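PDB 1VKZ: phosphoribosylamine--glycine ligase from Thermotoga maritima, which catalyses the ATP-dependent joining of glycine to 5-phospho-beta-D-ribosylamine, giving N(1)-(5-phospho-beta-D-ribosyl)glycinamide, ADP and phosphate in de novo purine biosynthesis. Local coordinates for residues H28-A33 with P293-I298; K98-L103 with E262-R267; M200-G205 with V209-V214; E249-K254 with L272-H277. All coordinates share one frame; numbering follows the deposited sequence.

Contact 1 of 4, residues H28-A33 with P293-I298; sequences HAIGWA and PETEVI
Ala-29 and Glu-296 bring two helices together, their CA atoms 5.4 Å apart. The short axes of 28-33 and 294-298 come within 9.0 Å and run in nearly the same direction, 23° apart. This is close helix-helix packing between two parts of the ligase: helix 25-36 belongs to the Rossmann-like N-terminal region, and helix 294-301 follows the last strand of the ATP-grasp sheet. The second helix starts directly after Pro-293, its N-cap residue, which is preceded by a cis peptide bond.

Small side chains permit the approach. The methyl CB of Ala-29 points at the backbone of the other helix and rests 3.9 Å from Glu-296 CA. CB of Glu-296 heads away from the first helix, and the bend at chi2 (85°) leaves CG as its nearest side-chain atom to the alanine methyl, 4.2 Å from Ala-29 CB. Beside this pair, Ile-30 and Thr-295 meet at a slant, without any hydrogen bond between the helices. The first torsion of Thr-295 (chi1 -66°) sets CG2 opposite the backbone N, on the side facing Ile-30, while OG1 lies beside that N and bonds to the carbonyl O of Gly-291 in the loop leading into the helix. That bond satisfies the hydroxyl, and an apolar surface is left for the neighbour. Phe-306 of helix 303-315 also packs on Ile-30. The methyl CG2 of Thr-295 touches two successive carbons of the isoleucine, CG1 at 3.6 Å and CD1 at 3.9 Å.

Contact 2 of 4, residues K98-L103 with E262-R267; sequences KEVARL and EGYAYR
Val-100 and Tyr-264, the two residues with most surface buried here, meet through the CG2 methyl of the valine and CB of the tyrosine, 3.6 Å apart, their side chains sliding past each other in opposite directions. Val-100 is forked between two tyrosines. With CG1 anti to the backbone N (chi1 178°), its other methyl, CG2, lies beside that N and serves Tyr-264, while CG1 reaches Tyr-266 and lies 3.3 Å from its CD2.

The Tyr-264 ring is laid across Glu-99. The CB of Glu-99 stands over one ring face in a CH-pi contact, 4.1 Å from the centroid and displaced toward the rim; CG continues outward to the phenol end, 3.9 Å from Tyr-264 OH. The bend at chi2 (93°) leaves the carboxylate beyond the ring's rim, by CE1 and the phenol O, with the two planes 29° apart. An alanine in place of Tyr-264 would probably leave the CB and CG of Glu-99 without their aromatic cover and open a gap beside Val-100 CG2.

Tyr-266 is the more deeply buried of the two rings; its OH is hydrogen-bonded to the carbonyl O of Phe-269, and Pro-96 and Val-288 also pack on it. Val-259 of helix 242-261 touches both Val-100 and Tyr-264. The chain comes off that helix at Gly-263, which has positive phi and two bonds back into the last turn. Helix 98-105 of the N-terminal region thus packs on the loop joining helix 242-261, closed by a Schellman motif, to strand 269-277 of the ATP-grasp domain, a contact between domains.

Contact 3 of 4, residues M200-G205 with V209-V214; sequences MAVVNG and VILPFV
A beta hairpin of strands 195-204 and 207-210, at one margin of an antiparallel sheet, brings Val-202 against Val-209 as a hydrogen-bonded pair. Val-209 N gives its hydrogen to Val-202 O at 2.8 Å. The return bond, Val-202 N to Val-209 O, is longer at 3.0 Å and more bent, with an angle of 138° at the hydrogen. Ala-201 and Ile-210 form the next, non-hydrogen-bonded pair, with CA atoms only 4.3 Å apart. Beyond it, Leu-211 N bonds to Met-200 O at 2.8 Å, almost straight at 175°.

The sheet is that of the ATP-grasp domain, in which strand 269-277 pairs with the other edge of strand 195-204. Val-202 and Val-209 project to the same face, where Val-202 CB meets Val-209 CG2 at 4.1 Å. Torsion places this methyl between the backbone N and carbonyl carbon of Val-209 (chi1 -40° for CG1). Leu-211 CD1 reaches back to Val-202 CG2, 4.0 Å away. Met-200, modelled as selenomethionine, has its CB 4.4 Å from Leu-211 CD1, and its side chain also packs on Ile-298. On the face of Ala-201 and Ile-210, Phe-252 of helix 242-261 packs on both residues.

Contact 4 of 4, residues E249-K254 with L272-H277; sequences EELFDK and LGLMLH
Leu-272 packs against one face of the Phe-252 ring, its CD1 methyl over the ring centre, 3.8 Å from the centroid and 9° off the normal, a CH-pi contact. Leu-272 CG is 3.7 Å from Phe-252 CZ, nearer the outer end of the ring. The same CD1 methyl also touches Leu-251 CB at 4.0 Å, filling the angle between two successive helix residues. Further along the strand Leu-251 CD1 meets Leu-274 CD2 at 3.5 Å, the two leucines passing in opposite directions. CB of Phe-252 does not point at the strand; chi1 of -84°, with CG beside the backbone N, brings the ring face to Leu-272.

This is alpha/beta packing in the ATP-grasp domain: helix 242-261 lies across one face of the antiparallel sheet containing strand 269-277, at 133° between the short axes. With a serine in place of Phe-252, Leu-272 CD1 is likely to lose the ring face it rests on, leaving a gap between helix and sheet. Beyond the first shell, Ala-199 of the adjoining strand touches Phe-252, and Ile-283 of strand 280-287 touches both Leu-251 and Leu-274. Backbone hydrogen bonds to Ala-199 and Leu-197 hold Leu-272 and Leu-274 in the sheet.

Contacts 1, 3 and 4 are buried, whereas contact 2 is partly exposed and farthest from the chain centre. Contacts 3 and 4 belong to one sheet, through its neighbouring strands 195-204 and 269-277, and the two meet at Phe-252. Contact 3 alone is carried by backbone hydrogen bonds; the others rest on apolar packing, with aromatic faces in contacts 2 and 4 and small methyls in contact 1. Contacts 1 and 2 each tie the N-terminal region to the ATP-grasp part. Contact 3 touches both, Ile-298 meeting Val-214, and Tyr-266 meeting Val-203.

Contact 1 of 4, residues H28-A33 with P293-I298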
loop_
_atom_site.group_PDB
_atom_site.type_symbol
_atom_site.label_atom_id
_atom_site.label_comp_id
_atom_site.label_asym_id
_atom_site.label_seq_id
_atom_site.Cartn_x
_atom_site.Cartn_y
_atom_site.Cartn_z
ATOM N N HIS A 28 -0.393 6.731 10.684
ATOM C CA HIS A 28 -0.924 6.828 12.019
ATOM C C HIS A 28 -0.925 5.456 12.678
ATOM O O HIS A 28 -0.560 5.334 13.821
ATOM C CB HIS A 28 -2.320 7.475 11.993
ATOM C CG HIS A 28 -2.898 7.727 13.349
ATOM N ND1 HIS A 28 -4.247 7.922 13.555
ATOM C CD2 HIS A 28 -2.315 7.806 14.568
ATOM C CE1 HIS A 28 -4.467 8.107 14.848
ATOM N NE2 HIS A 28 -3.316 8.023 15.487
ATOM N N ALA A 29 -1.308 4.422 11.954
ATOM C CA ALA A 29 -1.221 3.073 12.487
ATOM C C ALA A 29 0.223 2.716 12.904
ATOM O O ALA A 29 0.466 2.246 14.027
ATOM C CB ALA A 29 -1.760 2.092 11.503
ATOM N N ILE A 30 1.176 2.957 12.024
ATOM C CA ILE A 30 2.576 2.680 12.333
ATOM C C ILE A 30 3.047 3.477 13.570
ATOM O O ILE A 30 3.609 2.922 14.497
ATOM C CB ILE A 30 3.444 2.929 11.134
ATOM C CG1 ILE A 30 3.133 1.893 10.051
ATOM C CG2 ILE A 30 4.878 2.799 11.528
ATOM C CD1 ILE A 30 3.725 2.205 8.710
ATOM N N GLY A 31 2.720 4.752 13.613
ATOM C CA GLY A 31 3.019 5.556 14.788
ATOM C C GLY A 31 2.271 5.141 16.020
ATOM O O GLY A 31 2.712 5.360 17.108
ATOM N N TRP A 32 1.087 4.576 15.843
ATOM C CA TRP A 32 0.266 4.190 16.990
ATOM C C TRP A 32 0.955 3.027 17.719
ATOM O O TRP A 32 1.156 3.089 18.911
ATOM C CB TRP A 32 -1.151 3.849 16.514
ATOM C CG TRP A 32 -1.997 3.164 17.532
ATOM C CD1 TRP A 32 -2.712 3.738 18.530
ATOM C CD2 TRP A 32 -2.231 1.750 17.630
ATOM N NE1 TRP A 32 -3.375 2.772 19.256
ATOM C CE2 TRP A 32 -3.091 1.542 18.732
ATOM C CE3 TRP A 32 -1.811 0.635 16.885
ATOM C CZ2 TRP A 32 -3.537 0.273 19.109
ATOM C CZ3 TRP A 32 -2.243 -0.638 17.285
ATOM C CH2 TRP A 32 -3.105 -0.797 18.373
ATOM N N ALA A 33 1.372 2.014 16.957
ATOM C CA ALA A 33 2.105 0.857 17.471
ATOM C C ALA A 33 3.398 1.209 18.214
ATOM O O ALA A 33 3.686 0.695 19.305
ATOM C CB ALA A 33 2.442 -0.063 16.348
ATOM N N PRO A 293 -5.482 0.328 3.075
ATOM C CA PRO A 293 -5.503 0.127 4.506
ATOM C C PRO A 293 -5.007 -1.214 5.040
ATOM O O PRO A 293 -5.445 -1.614 6.111
ATOM C CB PRO A 293 -6.974 0.264 4.793
ATOM C CG PRO A 293 -7.658 -0.233 3.551
ATOM C CD PRO A 293 -6.653 -0.296 2.446
ATOM N N GLU A 294 -4.096 -1.901 4.356
ATOM C CA GLU A 294 -3.608 -3.178 4.915
ATOM C C GLU A 294 -2.797 -3.001 6.196
ATOM O O GLU A 294 -2.847 -3.820 7.081
ATOM C CB GLU A 294 -2.752 -3.948 3.913
ATOM C CG GLU A 294 -3.515 -4.533 2.736
ATOM C CD GLU A 294 -3.348 -3.721 1.481
ATOM O OE1 GLU A 294 -3.389 -2.481 1.583
ATOM O OE2 GLU A 294 -3.186 -4.326 0.407
ATOM N N THR A 295 -2.007 -1.945 6.259
ATOM C CA THR A 295 -1.168 -1.672 7.430
ATOM C C THR A 295 -1.974 -1.546 8.706
ATOM O O THR A 295 -1.609 -2.115 9.742
ATOM C CB THR A 295 -0.334 -0.370 7.211
ATOM O OG1 THR A 295 0.620 -0.531 6.142
ATOM C CG2 THR A 295 0.508 -0.018 8.455
ATOM N N GLU A 296 -3.062 -0.788 8.638
ATOM C CA GLU A 296 -4.015 -0.630 9.762
ATOM C C GLU A 296 -4.362 -1.998 10.324
ATOM O O GLU A 296 -4.316 -2.210 11.518
ATOM C CB GLU A 296 -5.302 0.080 9.291
ATOM C CG GLU A 296 -5.153 1.568 9.008
ATOM C CD GLU A 296 -4.660 1.940 7.614
ATOM O OE1 GLU A 296 -3.827 1.234 6.979
ATOM O OE2 GLU A 296 -5.087 3.015 7.157
ATOM N N VAL A 297 -4.688 -2.937 9.448
ATOM C CA VAL A 297 -5.113 -4.261 9.892
ATOM C C VAL A 297 -3.956 -5.061 10.476
ATOM O O VAL A 297 -4.085 -5.650 11.532
ATOM C CB VAL A 297 -5.803 -5.029 8.759
ATOM C CG1 VAL A 297 -6.191 -6.417 9.213
ATOM C CG2 VAL A 297 -7.047 -4.309 8.369
ATOM N N ILE A 298 -2.852 -5.100 9.757
ATOM C CA ILE A 298 -1.669 -5.846 10.152
ATOM C C ILE A 298 -1.213 -5.368 11.512
ATOM O O ILE A 298 -1.005 -6.144 12.413
ATOM C CB ILE A 298 -0.541 -5.675 9.091
ATOM C CG1 ILE A 298 -0.916 -6.395 7.783
ATOM C CG2 ILE A 298 0.792 -6.217 9.622
ATOM C CD1 ILE A 298 -0.116 -5.916 6.459
#

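Contact 2 of 4, residues K98-L103 with E262-R267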
loop_
_atom_site.group_PDB
_atom_site.type_symbol
_atom_site.label_atom_id
_atom_site.label_comp_id
_atom_site.label_asym_id
_atom_site.label_seq_id
_atom_site.Cartn_x
_atom_site.Cartn_y
_atom_site.Cartn_z
ATOM N N LYS A 98 16.837 4.761 -4.070
ATOM C CA LYS A 98 16.154 5.062 -5.340
ATOM C C LYS A 98 16.253 3.932 -6.365
ATOM O O LYS A 98 15.251 3.584 -7.046
ATOM C CB LYS A 98 16.767 6.271 -6.025
ATOM C CG LYS A 98 16.434 7.618 -5.450
ATOM C CD LYS A 98 16.655 8.788 -6.498
ATOM C CE LYS A 98 18.070 8.820 -7.152
ATOM N NZ LYS A 98 19.163 9.481 -6.328
ATOM N N GLU A 99 17.464 3.395 -6.506
ATOM C CA GLU A 99 17.727 2.372 -7.501
ATOM C C GLU A 99 16.881 1.136 -7.271
ATOM O O GLU A 99 16.481 0.491 -8.202
ATOM C CB GLU A 99 19.216 2.002 -7.520
ATOM C CG GLU A 99 20.125 3.123 -8.030
ATOM C CD GLU A 99 20.712 4.049 -6.935
ATOM O OE1 GLU A 99 20.168 4.171 -5.797
ATOM O OE2 GLU A 99 21.754 4.672 -7.231
ATOM N N VAL A 100 16.625 0.803 -6.017
ATOM C CA VAL A 100 15.897 -0.417 -5.680
ATOM C C VAL A 100 14.418 -0.138 -5.827
ATOM O O VAL A 100 13.669 -1.011 -6.283
ATOM C CB VAL A 100 16.172 -0.898 -4.247
ATOM C CG1 VAL A 100 15.362 -2.106 -3.948
ATOM C CG2 VAL A 100 17.620 -1.214 -4.058
ATOM N N ALA A 101 14.030 1.087 -5.457
ATOM C CA ALA A 101 12.642 1.542 -5.553
ATOM C C ALA A 101 12.128 1.698 -6.998
ATOM O O ALA A 101 10.919 1.851 -7.184
ATOM C CB ALA A 101 12.456 2.851 -4.773
ATOM N N ARG A 102 13.024 1.661 -7.994
ATOM C CA ARG A 102 12.630 1.462 -9.414
ATOM C C ARG A 102 11.773 0.218 -9.616
ATOM O O ARG A 102 11.060 0.089 -10.611
ATOM C CB ARG A 102 13.831 1.241 -10.309
ATOM C CG ARG A 102 14.787 2.308 -10.409
ATOM C CD ARG A 102 15.804 1.997 -11.487
ATOM N NE ARG A 102 15.263 2.291 -12.821
ATOM C CZ ARG A 102 15.742 1.824 -13.970
ATOM N NH1 ARG A 102 16.788 1.004 -13.989
ATOM N NH2 ARG A 102 15.154 2.177 -15.111
ATOM N N LEU A 103 11.886 -0.731 -8.703
ATOM C CA LEU A 103 11.041 -1.883 -8.723
ATOM C C LEU A 103 9.580 -1.466 -8.664
ATOM O O LEU A 103 8.754 -2.128 -9.306
ATOM C CB LEU A 103 11.369 -2.800 -7.556
ATOM C CG LEU A 103 12.646 -3.598 -7.638
ATOM C CD1 LEU A 103 12.718 -4.476 -6.410
ATOM C CD2 LEU A 103 12.715 -4.464 -8.870
ATOM N N GLU A 262 22.110 -7.063 -8.263
ATOM C CA GLU A 262 22.263 -5.715 -8.866
ATOM C C GLU A 262 23.222 -4.794 -8.081
ATOM O O GLU A 262 23.574 -3.721 -8.562
ATOM C CB GLU A 262 20.902 -5.015 -9.082
ATOM C CG GLU A 262 20.052 -5.588 -10.213
ATOM C CD GLU A 262 20.811 -5.770 -11.517
ATOM O OE1 GLU A 262 21.749 -4.978 -11.777
ATOM O OE2 GLU A 262 20.488 -6.708 -12.289
ATOM N N GLY A 263 23.652 -5.209 -6.892
ATOM C CA GLY A 263 24.691 -4.513 -6.144
ATOM C C GLY A 263 24.180 -3.747 -4.946
ATOM O O GLY A 263 24.942 -3.045 -4.273
ATOM N N TYR A 264 22.894 -3.890 -4.679
ATOM C CA TYR A 264 22.182 -3.102 -3.686
ATOM C C TYR A 264 21.659 -4.016 -2.615
ATOM O O TYR A 264 21.678 -5.231 -2.802
ATOM C CB TYR A 264 21.044 -2.368 -4.395
ATOM C CG TYR A 264 21.613 -1.490 -5.482
ATOM C CD1 TYR A 264 22.226 -0.302 -5.158
ATOM C CD2 TYR A 264 21.585 -1.874 -6.814
ATOM C CE1 TYR A 264 22.783 0.505 -6.123
ATOM C CE2 TYR A 264 22.134 -1.061 -7.801
ATOM C CZ TYR A 264 22.736 0.134 -7.440
ATOM O OH TYR A 264 23.316 0.980 -8.367
ATOM N N ALA A 265 21.211 -3.445 -1.498
ATOM C CA ALA A 265 20.607 -4.214 -0.412
ATOM C C ALA A 265 19.278 -3.606 -0.072
ATOM O O ALA A 265 19.180 -2.424 0.149
ATOM C CB ALA A 265 21.493 -4.223 0.824
ATOM N N TYR A 266 18.243 -4.432 -0.026
ATOM C CA TYR A 266 16.892 -3.966 0.247
ATOM C C TYR A 266 16.710 -3.893 1.733
ATOM O O TYR A 266 16.929 -4.870 2.432
ATOM C CB TYR A 266 15.867 -4.908 -0.328
ATOM C CG TYR A 266 14.504 -4.325 -0.386
ATOM C CD1 TYR A 266 13.732 -4.145 0.767
ATOM C CD2 TYR A 266 13.934 -3.993 -1.595
ATOM C CE1 TYR A 266 12.432 -3.617 0.691
ATOM C CE2 TYR A 266 12.661 -3.468 -1.665
ATOM C CZ TYR A 266 11.932 -3.283 -0.522
ATOM O OH TYR A 266 10.693 -2.756 -0.645
ATOM N N ARG A 267 16.314 -2.710 2.193
ATOM C CA ARG A 267 16.019 -2.454 3.588
ATOM C C ARG A 267 14.654 -1.841 3.583
ATOM O O ARG A 267 14.415 -0.907 2.826
ATOM C CB ARG A 267 17.013 -1.434 4.145
ATOM C CG ARG A 267 18.483 -1.691 3.773
ATOM C CD ARG A 267 19.474 -1.161 4.797
ATOM N NE ARG A 267 19.271 -1.890 6.048
ATOM C CZ ARG A 267 18.859 -1.379 7.197
ATOM N NH1 ARG A 267 18.620 -0.083 7.361
ATOM N NH2 ARG A 267 18.700 -2.187 8.214
#

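Contact 3 of 4, residues M200-G205 with V209-V214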
loop_
_atom_site.group_PDB
_atom_site.type_symbol
_atom_site.label_atom_id
_atom_site.label_comp_id
_atom_site.label_asym_id
_atom_site.label_seq_id
_atom_site.Cartn_x
_atom_site.Cartn_y
_atom_site.Cartn_z
HETATM N N MSE A 200 3.312 -9.015 1.910
HETATM C CA MSE A 200 4.097 -7.930 2.456
HETATM C C MSE A 200 5.134 -8.479 3.398
HETATM O O MSE A 200 4.887 -9.384 4.190
HETATM C CB MSE A 200 3.207 -6.963 3.255
HETATM C CG MSE A 200 2.864 -5.668 2.544
HETATM SE SE MSE A 200 1.094 -4.945 3.114
HETATM C CE MSE A 200 0.021 -6.180 1.884
ATOM N N ALA A 201 6.303 -7.888 3.354
ATOM C CA ALA A 201 7.349 -8.321 4.243
ATOM C C ALA A 201 8.186 -7.149 4.770
ATOM O O ALA A 201 8.377 -6.113 4.094
ATOM C CB ALA A 201 8.216 -9.338 3.543
ATOM N N VAL A 202 8.677 -7.345 5.993
ATOM C CA VAL A 202 9.764 -6.539 6.546
ATOM C C VAL A 202 11.032 -7.231 6.107
ATOM O O VAL A 202 11.150 -8.441 6.224
ATOM C CB VAL A 202 9.723 -6.435 8.093
ATOM C CG1 VAL A 202 10.661 -5.365 8.560
ATOM C CG2 VAL A 202 8.319 -6.107 8.589
ATOM N N VAL A 203 11.966 -6.441 5.611
ATOM C CA VAL A 203 13.107 -6.912 4.857
ATOM C C VAL A 203 14.410 -6.210 5.311
ATOM O O VAL A 203 14.423 -5.000 5.564
ATOM C CB VAL A 203 12.927 -6.643 3.361
ATOM C CG1 VAL A 203 14.202 -7.020 2.603
ATOM C CG2 VAL A 203 11.728 -7.400 2.799
ATOM N N ASN A 204 15.483 -7.002 5.415
ATOM C CA ASN A 204 16.868 -6.518 5.620
ATOM C C ASN A 204 17.758 -7.377 4.777
ATOM O O ASN A 204 18.038 -8.514 5.131
ATOM C CB ASN A 204 17.311 -6.623 7.100
ATOM C CG ASN A 204 18.801 -6.228 7.327
ATOM O OD1 ASN A 204 19.389 -5.400 6.606
ATOM N ND2 ASN A 204 19.391 -6.809 8.358
ATOM N N GLY A 205 18.180 -6.828 3.646
ATOM C CA GLY A 205 19.041 -7.520 2.715
ATOM C C GLY A 205 18.324 -8.745 2.239
ATOM O O GLY A 205 17.306 -8.612 1.580
ATOM N N VAL A 209 10.634 -11.127 6.916
ATOM C CA VAL A 209 9.517 -11.800 7.573
ATOM C C VAL A 209 8.281 -11.408 6.823
ATOM O O VAL A 209 8.097 -10.245 6.492
ATOM C CB VAL A 209 9.406 -11.513 9.102
ATOM C CG1 VAL A 209 10.789 -11.498 9.725
ATOM C CG2 VAL A 209 8.695 -10.224 9.428
ATOM N N ILE A 210 7.438 -12.385 6.522
ATOM C CA ILE A 210 6.159 -12.117 5.851
ATOM C C ILE A 210 5.117 -11.723 6.883
ATOM O O ILE A 210 4.981 -12.361 7.901
ATOM C CB ILE A 210 5.699 -13.332 5.048
ATOM C CG1 ILE A 210 6.690 -13.609 3.926
ATOM C CG2 ILE A 210 4.328 -13.055 4.447
ATOM C CD1 ILE A 210 6.364 -14.763 3.080
ATOM N N LEU A 211 4.389 -10.655 6.615
ATOM C CA LEU A 211 3.355 -10.199 7.513
ATOM C C LEU A 211 2.016 -10.941 7.298
ATOM O O LEU A 211 1.813 -11.588 6.284
ATOM C CB LEU A 211 3.207 -8.698 7.344
ATOM C CG LEU A 211 4.475 -7.997 7.813
ATOM C CD1 LEU A 211 4.486 -6.508 7.452
ATOM C CD2 LEU A 211 4.622 -8.192 9.305
ATOM N N PRO A 212 1.113 -10.867 8.264
ATOM C CA PRO A 212 -0.172 -11.460 8.115
ATOM C C PRO A 212 -0.826 -11.043 6.813
ATOM O O PRO A 212 -0.839 -9.859 6.480
ATOM C CB PRO A 212 -0.954 -10.861 9.283
ATOM C CG PRO A 212 0.001 -10.603 10.276
ATOM C CD PRO A 212 1.240 -10.204 9.572
ATOM N N PHE A 213 -1.397 -11.996 6.106
ATOM C CA PHE A 213 -2.147 -11.713 4.876
ATOM C C PHE A 213 -3.506 -11.105 5.214
ATOM O O PHE A 213 -4.190 -11.539 6.167
ATOM C CB PHE A 213 -2.296 -12.985 4.019
ATOM C CG PHE A 213 -0.987 -13.535 3.561
ATOM C CD1 PHE A 213 -0.212 -14.318 4.399
ATOM C CD2 PHE A 213 -0.486 -13.230 2.314
ATOM C CE1 PHE A 213 1.030 -14.817 3.975
ATOM C CE2 PHE A 213 0.771 -13.725 1.897
ATOM C CZ PHE A 213 1.515 -14.499 2.729
ATOM N N VAL A 214 -3.885 -10.083 4.460
ATOM C CA VAL A 214 -5.116 -9.349 4.716
ATOM C C VAL A 214 -5.875 -9.251 3.406
ATOM O O VAL A 214 -5.304 -9.409 2.357
ATOM C CB VAL A 214 -4.847 -7.961 5.387
ATOM C CG1 VAL A 214 -3.934 -8.128 6.554
ATOM C CG2 VAL A 214 -4.241 -6.994 4.457
#

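Contact 4 of 4, residues E249-K254 with L272-H277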
loop_
_atom_site.group_PDB
_atom_site.type_symbol
_atom_site.label_atom_id
_atom_site.label_comp_id
_atom_site.label_asym_id
_atom_site.label_seq_id
_atom_site.Cartn_x
_atom_site.Cartn_y
_atom_site.Cartn_z
ATOM N N GLU A 249 7.170 -17.246 -0.511
ATOM C CA GLU A 249 8.488 -17.083 0.099
ATOM C C GLU A 249 9.591 -17.105 -0.942
ATOM O O GLU A 249 10.543 -16.344 -0.868
ATOM C CB GLU A 249 8.755 -18.221 1.077
ATOM C CG GLU A 249 7.983 -18.146 2.385
ATOM C CD GLU A 249 8.370 -19.264 3.351
ATOM O OE1 GLU A 249 8.395 -20.445 2.933
ATOM O OE2 GLU A 249 8.639 -18.971 4.544
ATOM N N GLU A 250 9.442 -18.006 -1.907
ATOM C CA GLU A 250 10.408 -18.186 -2.977
ATOM C C GLU A 250 10.440 -16.970 -3.885
ATOM O O GLU A 250 11.499 -16.609 -4.380
ATOM C CB GLU A 250 10.071 -19.457 -3.762
ATOM C CG GLU A 250 11.049 -19.817 -4.867
ATOM C CD GLU A 250 10.793 -21.209 -5.453
ATOM O OE1 GLU A 250 10.575 -22.178 -4.663
ATOM O OE2 GLU A 250 10.826 -21.338 -6.705
ATOM N N LEU A 251 9.284 -16.331 -4.091
ATOM C CA LEU A 251 9.224 -15.050 -4.823
ATOM C C LEU A 251 10.002 -13.956 -4.110
ATOM O O LEU A 251 10.717 -13.170 -4.760
ATOM C CB LEU A 251 7.773 -14.604 -5.041
ATOM C CG LEU A 251 6.994 -15.366 -6.113
ATOM C CD1 LEU A 251 5.512 -14.904 -6.179
ATOM C CD2 LEU A 251 7.688 -15.265 -7.478
ATOM N N PHE A 252 9.849 -13.888 -2.789
ATOM C CA PHE A 252 10.624 -12.953 -1.966
ATOM C C PHE A 252 12.127 -13.212 -2.040
ATOM O O PHE A 252 12.915 -12.268 -2.227
ATOM C CB PHE A 252 10.161 -13.019 -0.522
ATOM C CG PHE A 252 8.981 -12.168 -0.233
ATOM C CD1 PHE A 252 9.075 -10.798 -0.318
ATOM C CD2 PHE A 252 7.777 -12.734 0.142
ATOM C CE1 PHE A 252 7.974 -10.012 -0.049
ATOM C CE2 PHE A 252 6.685 -11.955 0.424
ATOM C CZ PHE A 252 6.780 -10.604 0.332
ATOM N N ASP A 253 12.515 -14.482 -1.917
ATOM C CA ASP A 253 13.920 -14.841 -2.001
ATOM C C ASP A 253 14.537 -14.448 -3.338
ATOM O O ASP A 253 15.649 -13.907 -3.358
ATOM C CB ASP A 253 14.150 -16.337 -1.738
ATOM C CG ASP A 253 14.573 -16.626 -0.296
ATOM O OD1 ASP A 253 15.177 -15.718 0.354
ATOM O OD2 ASP A 253 14.350 -17.746 0.251
ATOM N N LYS A 254 13.849 -14.732 -4.445
ATOM C CA LYS A 254 14.441 -14.522 -5.765
ATOM C C LYS A 254 14.510 -13.038 -6.068
ATOM O O LYS A 254 15.452 -12.576 -6.691
ATOM C CB LYS A 254 13.695 -15.274 -6.856
ATOM C CG LYS A 254 14.193 -16.700 -7.183
ATOM C CD LYS A 254 13.332 -17.276 -8.333
ATOM C CE LYS A 254 14.004 -18.411 -9.124
ATOM N NZ LYS A 254 13.832 -19.776 -8.499
ATOM N N LEU A 272 4.307 -7.394 -2.468
ATOM C CA LEU A 272 4.056 -8.088 -3.704
ATOM C C LEU A 272 2.574 -8.107 -3.948
ATOM O O LEU A 272 1.822 -8.607 -3.136
ATOM C CB LEU A 272 4.545 -9.532 -3.600
ATOM C CG LEU A 272 5.973 -9.824 -3.187
ATOM C CD1 LEU A 272 6.303 -11.282 -3.402
ATOM C CD2 LEU A 272 6.926 -8.961 -3.919
ATOM N N GLY A 273 2.123 -7.555 -5.055
ATOM C CA GLY A 273 0.743 -7.759 -5.487
ATOM C C GLY A 273 0.777 -8.978 -6.358
ATOM O O GLY A 273 1.512 -8.993 -7.357
ATOM N N LEU A 274 0.026 -10.009 -5.975
ATOM C CA LEU A 274 0.123 -11.312 -6.626
ATOM C C LEU A 274 -1.190 -11.698 -7.268
ATOM O O LEU A 274 -2.211 -11.078 -7.059
ATOM C CB LEU A 274 0.529 -12.381 -5.636
ATOM C CG LEU A 274 1.856 -12.100 -4.923
ATOM C CD1 LEU A 274 1.954 -12.869 -3.586
ATOM C CD2 LEU A 274 3.029 -12.433 -5.825
HETATM N N MSE A 275 -1.110 -12.728 -8.091
HETATM C CA MSE A 275 -2.230 -13.347 -8.746
HETATM C C MSE A 275 -1.970 -14.851 -8.636
HETATM O O MSE A 275 -0.972 -15.354 -9.157
HETATM C CB MSE A 275 -2.265 -12.930 -10.219
HETATM C CG MSE A 275 -3.452 -13.469 -10.978
HETATM SE SE MSE A 275 -5.111 -12.867 -10.151
HETATM C CE MSE A 275 -5.287 -11.085 -11.113
ATOM N N LEU A 276 -2.858 -15.564 -7.954
ATOM C CA LEU A 276 -2.759 -17.005 -7.891
ATOM C C LEU A 276 -3.438 -17.493 -9.126
ATOM O O LEU A 276 -4.607 -17.243 -9.314
ATOM C CB LEU A 276 -3.416 -17.565 -6.620
ATOM C CG LEU A 276 -2.780 -17.004 -5.327
ATOM C CD1 LEU A 276 -3.532 -17.481 -4.088
ATOM C CD2 LEU A 276 -1.266 -17.341 -5.210
ATOM N N HIS A 277 -2.663 -18.145 -9.980
ATOM C CA HIS A 277 -3.101 -18.593 -11.277
ATOM C C HIS A 277 -2.558 -19.994 -11.500
ATOM O O HIS A 277 -1.360 -20.216 -11.416
ATOM C CB HIS A 277 -2.588 -17.629 -12.329
ATOM C CG HIS A 277 -2.779 -18.101 -13.728
ATOM N ND1 HIS A 277 -4.024 -18.340 -14.271
ATOM C CD2 HIS A 277 -1.881 -18.375 -14.703
ATOM C CE1 HIS A 277 -3.884 -18.751 -15.519
ATOM N NE2 HIS A 277 -2.594 -18.769 -15.809
#